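Long-range contacts in putative marr-family transcriptional repressor (Streptomyces coelicolor, PDB 3ZPL), which binds DNA through a winged-helix motif as a MarR-family regulator, and probably acts as a transcriptional repressor: residues Asp42-Gln47 with Pro131-Ala136; Pro69-Arg74 with Ala116-Glu121. All blocks are in the same frame, centred on the assembly; numbering follows the deposited sequence.

Contact 1: Asp42-Gln47 with Pro131-Ala136. With nucleotides of chain C.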
loop_
_atom_site.group_PDB
_atom_site.type_symbol
_atom_site.label_atom_id
_atom_site.label_comp_id
_atom_site.label_asym_id
_atom_site.label_seq_id
_atom_site.Cartn_x
_atom_site.Cartn_y
_atom_site.Cartn_z
ATOM N N ASP A 42 6.156 -2.953 -2.757
ATOM C CA ASP A 42 7.581 -3.192 -2.606
ATOM C C ASP A 42 8.251 -3.450 -3.957
ATOM O O ASP A 42 9.303 -2.897 -4.266
ATOM C CB ASP A 42 7.806 -4.378 -1.675
ATOM C CG ASP A 42 9.262 -4.676 -1.458
ATOM O OD1 ASP A 42 9.846 -5.433 -2.250
ATOM O OD2 ASP A 42 9.842 -4.144 -0.500
ATOM N N HIS A 43 7.632 -4.311 -4.749
ATOM C CA HIS A 43 8.192 -4.717 -6.016
ATOM C C HIS A 43 8.264 -3.525 -6.967
ATOM O O HIS A 43 9.289 -3.316 -7.643
ATOM C CB HIS A 43 7.365 -5.852 -6.612
ATOM C CG HIS A 43 7.854 -6.311 -7.945
ATOM N ND1 HIS A 43 9.163 -6.673 -8.172
ATOM C CD2 HIS A 43 7.213 -6.445 -9.130
ATOM C CE1 HIS A 43 9.304 -7.027 -9.438
ATOM N NE2 HIS A 43 8.135 -6.891 -10.042
ATOM N N LEU A 44 7.201 -2.730 -6.986
ATOM C CA LEU A 44 7.107 -1.612 -7.917
ATOM C C LEU A 44 7.961 -0.429 -7.485
ATOM O O LEU A 44 8.681 0.138 -8.304
ATOM C CB LEU A 44 5.649 -1.195 -8.110
ATOM C CG LEU A 44 4.766 -2.313 -8.681
ATOM C CD1 LEU A 44 3.389 -1.779 -9.053
ATOM C CD2 LEU A 44 5.418 -2.980 -9.876
ATOM N N ASP A 45 7.899 -0.067 -6.206
ATOM C CA ASP A 45 8.811 0.933 -5.643
ATOM C C ASP A 45 10.249 0.621 -6.012
ATOM O O ASP A 45 10.986 1.510 -6.386
ATOM C CB ASP A 45 8.734 0.992 -4.122
ATOM C CG ASP A 45 7.632 1.914 -3.601
ATOM O OD1 ASP A 45 6.967 2.614 -4.399
ATOM O OD2 ASP A 45 7.458 1.932 -2.354
ATOM N N ARG A 46 10.657 -0.631 -5.877
ATOM C CA ARG A 46 12.047 -0.986 -6.147
ATOM C C ARG A 46 12.382 -0.900 -7.626
ATOM O O ARG A 46 13.442 -0.430 -8.008
ATOM C CB ARG A 46 12.347 -2.399 -5.647
ATOM C CG ARG A 46 12.436 -2.489 -4.138
ATOM C CD ARG A 46 13.442 -3.526 -3.702
ATOM N NE ARG A 46 14.622 -2.855 -3.172
ATOM C CZ ARG A 46 15.796 -3.436 -2.996
ATOM N NH1 ARG A 46 15.965 -4.715 -3.313
ATOM N NH2 ARG A 46 16.809 -2.737 -2.505
ATOM N N GLN A 47 11.492 -1.438 -8.449
ATOM C CA GLN A 47 11.646 -1.377 -9.883
ATOM C C GLN A 47 11.802 0.088 -10.320
ATOM O O GLN A 47 12.682 0.417 -11.114
ATOM C CB GLN A 47 10.436 -2.039 -10.550
ATOM C CG GLN A 47 10.505 -2.112 -12.065
ATOM C CD GLN A 47 9.804 -0.946 -12.723
ATOM O OE1 GLN A 47 8.681 -0.601 -12.351
ATOM N NE2 GLN A 47 10.468 -0.318 -13.696
ATOM N N PRO A 131 7.828 1.605 -20.368
ATOM C CA PRO A 131 7.894 0.201 -20.802
ATOM C C PRO A 131 8.364 -0.766 -19.712
ATOM O O PRO A 131 7.760 -1.816 -19.530
ATOM C CB PRO A 131 8.910 0.221 -21.962
ATOM C CG PRO A 131 9.176 1.657 -22.279
ATOM C CD PRO A 131 8.308 2.522 -21.413
ATOM N N GLY A 132 9.440 -0.420 -19.005
ATOM C CA GLY A 132 9.883 -1.201 -17.852
ATOM C C GLY A 132 8.768 -1.329 -16.828
ATOM O O GLY A 132 8.368 -2.433 -16.470
ATOM N N HIS A 133 8.235 -0.195 -16.382
ATOM C CA HIS A 133 7.190 -0.206 -15.369
ATOM C C HIS A 133 5.947 -0.974 -15.814
ATOM O O HIS A 133 5.300 -1.640 -14.998
ATOM C CB HIS A 133 6.781 1.214 -14.967
ATOM C CG HIS A 133 5.651 1.245 -13.978
ATOM N ND1 HIS A 133 5.799 0.819 -12.674
ATOM C CD2 HIS A 133 4.354 1.600 -14.116
ATOM C CE1 HIS A 133 4.645 0.932 -12.047
ATOM N NE2 HIS A 133 3.751 1.401 -12.897
ATOM N N VAL A 134 5.606 -0.873 -17.094
ATOM C CA VAL A 134 4.460 -1.611 -17.625
ATOM C C VAL A 134 4.713 -3.117 -17.553
ATOM O O VAL A 134 3.877 -3.843 -17.034
ATOM C CB VAL A 134 4.086 -1.145 -19.043
ATOM C CG1 VAL A 134 3.077 -2.075 -19.681
ATOM C CG2 VAL A 134 3.515 0.266 -18.979
ATOM N N ASP A 135 5.871 -3.575 -18.026
ATOM C CA ASP A 135 6.253 -4.988 -17.887
ATOM C C ASP A 135 6.050 -5.463 -16.456
ATOM O O ASP A 135 5.324 -6.418 -16.209
ATOM C CB ASP A 135 7.736 -5.218 -18.243
ATOM C CG ASP A 135 7.970 -5.615 -19.714
ATOM O OD1 ASP A 135 7.033 -5.992 -20.486
ATOM O OD2 ASP A 135 9.165 -5.570 -20.080
ATOM N N ALA A 136 6.712 -4.781 -15.519
ATOM C CA ALA A 136 6.659 -5.152 -14.102
ATOM C C ALA A 136 5.218 -5.275 -13.584
ATOM O O ALA A 136 4.905 -6.189 -12.825
ATOM C CB ALA A 136 7.443 -4.152 -13.258
ATOM P P DC C 15 15.193 0.725 -1.397
ATOM O OP1 DC C 15 14.880 1.077 -2.809
ATOM O OP2 DC C 15 14.880 -0.635 -0.891
ATOM O "O5'" DC C 15 16.734 0.984 -1.078
ATOM C "C5'" DC C 15 17.298 2.305 -1.191
ATOM C "C4'" DC C 15 18.629 2.346 -0.481
ATOM O "O4'" DC C 15 18.414 2.368 0.945
ATOM C "C3'" DC C 15 19.527 1.138 -0.754
ATOM O "O3'" DC C 15 20.659 1.552 -1.519
ATOM C "C2'" DC C 15 19.926 0.636 0.623
ATOM C "C1'" DC C 15 19.507 1.743 1.564
ATOM N N1 DC C 15 19.058 1.283 2.875
ATOM C C2 DC C 15 19.617 1.853 4.022
ATOM O O2 DC C 15 20.495 2.719 3.896
ATOM N N3 DC C 15 19.207 1.425 5.237
ATOM C C4 DC C 15 18.257 0.494 5.331
ATOM N N4 DC C 15 17.868 0.120 6.549
ATOM C C5 DC C 15 17.661 -0.095 4.178
ATOM C C6 DC C 15 18.086 0.327 2.982
#
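Gln47 and His133 make the polar link between the two helices: ring atom ND1 of His133 donates to OE1 of Gln47 over 3.2 Å. The N-H...O angle is 153°, and the bond lies in the carbonyl plane of the amide and close to the ring plane of the histidine, so both flat groups use their edges although their planes are turned 31° apart. Gln47 reaches across because its CG stands anti to the backbone N and the chain then bends at chi2, laying the amide over the backbone of Gly132 and His133. Its NE2 has a weak hydrogen bond to Asp51, one turn further along the same helix.

Apolar contacts flank this bond. The methyl of Ala136 is touched by Gln47 CG at 3.9 Å and by Leu44 CD2 at 4.1 Å, while the other leucine methyl, CD1, lies 4.2 Å from His133 CE1. The ring of His133 also meets those of His56 and Tyr59.

The helices run nearly antiparallel, with segment axes 10.4 Å apart at an angle of 163°. They are the long helices 24-52 and 120-142, the second of which follows the wing of the MarR fold and leads back from the DNA-binding region toward the dimerisation region.

Ionic contacts lie on another side of helix 24-52. Arg46 directs NE and NH2 at one phosphate oxygen, OP2 of DC15 of chain C, in two weak hydrogen bonds, the NE bond spanning 3.2 Å. Its NH1 forms a salt bridge with Asp172 of the second subunit, and Asp42 forms another with Arg177 of that subunit.

Contact 2: Pro69-Arg74 with Ala116-Glu121; sequences PRRRLR and AILTDE
Arg72 and Ile117 face each other as an antiparallel non-hydrogen-bonded pair, their CA atoms 4.2 Å apart, and Leu73 with Ala116 forms the adjoining hydrogen-bonded pair. Leu73 and Ala116 exchange two backbone bonds: Ala116 N donates to Leu73 O over 2.9 Å, and Leu73 N to Ala116 O over 3.1 Å. Beyond the bridge, Leu118 N donates to Arg71 O over 3.0 Å. CA-H...O contacts from Arg72 to Ala116 O and from Ile117 to Arg71 O add to the pairing.

Strand 72-74 is thereby joined to strand 114-118, the middle strand of the small antiparallel sheet in the winged-helix domain. Strands 102-106 and 114-118 are the two arms of the wing, and strand 72-74 leads straight into helix 75-82.

The two faces of the sheet differ in character. Leu73 and Ala116 lie on the side packed against helix 75-82, and Leu73 also meets helix 56-66. On the face of Arg72 and Ile117 the two side chains run side by side. Ile117 CD1 lies over one face of the Arg72 guanidinium, offset toward its rim and 3.5 Å from NH1, and NH2 of Arg70 lies over the opposite face, also near the rim. Arg72 has its CG between the backbone N and the carbonyl carbon (chi1 74°), and a bend at chi3 helps fold the chain back so that NE donates to the carbonyl O of Arg70 at 3.2 Å.

Arg71, just before strand 72-74, extends its chain toward Asp120 in the first turn of helix 120-142. NH1 and OD1 form a long salt bridge of 3.9 Å; the carboxylate oxygen is at the guanidinium edge, with the two planes almost perpendicular. The same arginine makes a cation-pi contact with Tyr123, and Thr119 is the N-cap of this helix, its OG1 hydrogen-bonded to Gly122 N.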
loop_
_atom_site.group_PDB
_atom_site.type_symbol
_atom_site.label_atom_id
_atom_site.label_comp_id
_atom_site.label_asym_id
_atom_site.label_seq_id
_atom_site.Cartn_x
_atom_site.Cartn_y
_atom_site.Cartn_z
ATOM N N PRO A 69 -4.257 18.178 -19.725
ATOM C CA PRO A 69 -4.132 19.251 -20.712
ATOM C C PRO A 69 -2.976 20.150 -20.337
ATOM O O PRO A 69 -2.777 20.452 -19.162
ATOM C CB PRO A 69 -5.471 19.998 -20.611
ATOM C CG PRO A 69 -6.421 19.007 -20.035
ATOM C CD PRO A 69 -5.597 18.149 -19.106
ATOM N N ARG A 70 -2.196 20.545 -21.332
ATOM C CA ARG A 70 -1.004 21.386 -21.138
ATOM C C ARG A 70 -0.013 20.827 -20.104
ATOM O O ARG A 70 0.808 21.567 -19.554
ATOM C CB ARG A 70 -1.423 22.819 -20.805
ATOM C CG ARG A 70 -2.215 23.503 -21.914
ATOM C CD ARG A 70 -2.559 24.923 -21.524
ATOM N NE ARG A 70 -1.350 25.719 -21.351
ATOM C CZ ARG A 70 -1.312 26.932 -20.803
ATOM N NH1 ARG A 70 -2.424 27.517 -20.359
ATOM N NH2 ARG A 70 -0.145 27.566 -20.697
ATOM N N ARG A 71 -0.077 19.513 -19.874
ATOM C CA ARG A 71 0.824 18.798 -18.959
ATOM C C ARG A 71 0.882 19.402 -17.563
ATOM O O ARG A 71 1.906 19.356 -16.883
ATOM C CB ARG A 71 2.220 18.690 -19.585
ATOM C CG ARG A 71 2.376 17.482 -20.486
ATOM C CD ARG A 71 3.585 17.690 -21.380
ATOM N NE ARG A 71 3.873 16.700 -22.425
ATOM C CZ ARG A 71 4.975 16.747 -23.169
ATOM N NH1 ARG A 71 5.860 17.722 -22.977
ATOM N NH2 ARG A 71 5.196 15.827 -24.099
ATOM N N ARG A 72 -0.240 19.969 -17.136
ATOM C CA ARG A 72 -0.299 20.678 -15.870
ATOM C C ARG A 72 -1.580 20.361 -15.147
ATOM O O ARG A 72 -2.557 19.932 -15.745
ATOM C CB ARG A 72 -0.172 22.189 -16.094
ATOM C CG ARG A 72 -1.422 22.850 -16.677
ATOM C CD ARG A 72 -1.119 24.259 -17.151
ATOM N NE ARG A 72 0.027 24.232 -18.038
ATOM C CZ ARG A 72 0.906 25.228 -18.187
ATOM N NH1 ARG A 72 0.772 26.368 -17.504
ATOM N NH2 ARG A 72 1.925 25.083 -19.036
ATOM N N LEU A 73 -1.578 20.645 -13.853
ATOM C CA LEU A 73 -2.705 20.368 -12.985
ATOM C C LEU A 73 -2.486 21.170 -11.705
ATOM O O LEU A 73 -1.358 21.293 -11.228
ATOM C CB LEU A 73 -2.716 18.870 -12.672
ATOM C CG LEU A 73 -4.015 18.067 -12.785
ATOM C CD1 LEU A 73 -4.758 18.313 -14.091
ATOM C CD2 LEU A 73 -3.694 16.591 -12.636
ATOM N N ARG A 74 -3.546 21.726 -11.139
ATOM C CA ARG A 74 -3.408 22.455 -9.875
ATOM C C ARG A 74 -3.191 21.488 -8.741
ATOM O O ARG A 74 -3.693 20.377 -8.777
ATOM C CB ARG A 74 -4.621 23.350 -9.618
ATOM C CG ARG A 74 -4.478 24.638 -10.412
ATOM C CD ARG A 74 -5.720 25.492 -10.311
ATOM N NE ARG A 74 -6.017 25.874 -8.941
ATOM C CZ ARG A 74 -6.333 27.099 -8.528
ATOM N NH1 ARG A 74 -6.408 28.144 -9.381
ATOM N NH2 ARG A 74 -6.586 27.286 -7.233
ATOM N N ALA A 116 1.240 22.567 -11.065
ATOM C CA ALA A 116 2.376 21.660 -11.214
ATOM C C ALA A 116 2.446 21.276 -12.692
ATOM O O ALA A 116 1.497 20.744 -13.240
ATOM C CB ALA A 116 2.182 20.425 -10.355
ATOM N N ILE A 117 3.560 21.600 -13.326
ATOM C CA ILE A 117 3.731 21.393 -14.747
ATOM C C ILE A 117 4.885 20.427 -14.960
ATOM O O ILE A 117 5.950 20.573 -14.337
ATOM C CB ILE A 117 4.077 22.710 -15.463
ATOM C CG1 ILE A 117 3.013 23.778 -15.166
ATOM C CG2 ILE A 117 4.216 22.464 -16.962
ATOM C CD1 ILE A 117 3.429 25.187 -15.501
ATOM N N LEU A 118 4.663 19.434 -15.816
ATOM C CA LEU A 118 5.692 18.467 -16.173
ATOM C C LEU A 118 6.670 19.072 -17.168
ATOM O O LEU A 118 6.256 19.514 -18.231
ATOM C CB LEU A 118 5.026 17.240 -16.797
ATOM C CG LEU A 118 5.900 16.098 -17.350
ATOM C CD1 LEU A 118 6.756 15.497 -16.248
ATOM C CD2 LEU A 118 5.007 15.036 -17.978
ATOM N N THR A 119 7.957 19.095 -16.831
ATOM C CA THR A 119 8.982 19.606 -17.740
ATOM C C THR A 119 9.203 18.673 -18.918
ATOM O O THR A 119 8.766 17.540 -18.894
ATOM C CB THR A 119 10.340 19.725 -17.034
ATOM O OG1 THR A 119 10.742 18.433 -16.577
ATOM C CG2 THR A 119 10.255 20.697 -15.864
ATOM N N ASP A 120 9.901 19.148 -19.943
ATOM C CA ASP A 120 10.336 18.269 -21.038
ATOM C C ASP A 120 11.138 17.074 -20.518
ATOM O O ASP A 120 10.826 15.927 -20.827
ATOM C CB ASP A 120 11.194 19.028 -22.056
ATOM C CG ASP A 120 10.381 19.980 -22.935
ATOM O OD1 ASP A 120 9.158 19.728 -23.133
ATOM O OD2 ASP A 120 10.985 20.964 -23.450
ATOM N N GLU A 121 12.153 17.338 -19.710
ATOM C CA GLU A 121 13.005 16.274 -19.183
ATOM C C GLU A 121 12.210 15.248 -18.390
ATOM O O GLU A 121 12.524 14.052 -18.418
ATOM C CB GLU A 121 14.087 16.874 -18.300
ATOM C CG GLU A 121 15.421 16.143 -18.304
ATOM C CD GLU A 121 15.988 15.882 -19.684
ATOM O OE1 GLU A 121 15.376 15.093 -20.407
ATOM O OE2 GLU A 121 17.044 16.441 -20.052
#

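The two contacts share helix 120-142: contact 2 takes in its first residues, where the chain leaves the wing, and contact 1 uses a part further along. Their centres are 23 Å apart and their nearest atoms about 13 Å, so they do not touch. Along the chain, contact 2 is nested within the loop closed by contact 1, in the order 42-47, 69-74, 116-121, 131-136. Contact 2 adds the edge strand 72-74 to the middle strand of the winged-helix sheet, whereas contact 1 joins the same helix to helix 24-52 beside the second subunit. Helix 120-142, kinked at Pro131-Gly132, thus spans the distance between the wing and the neighbourhood of the dimer interface.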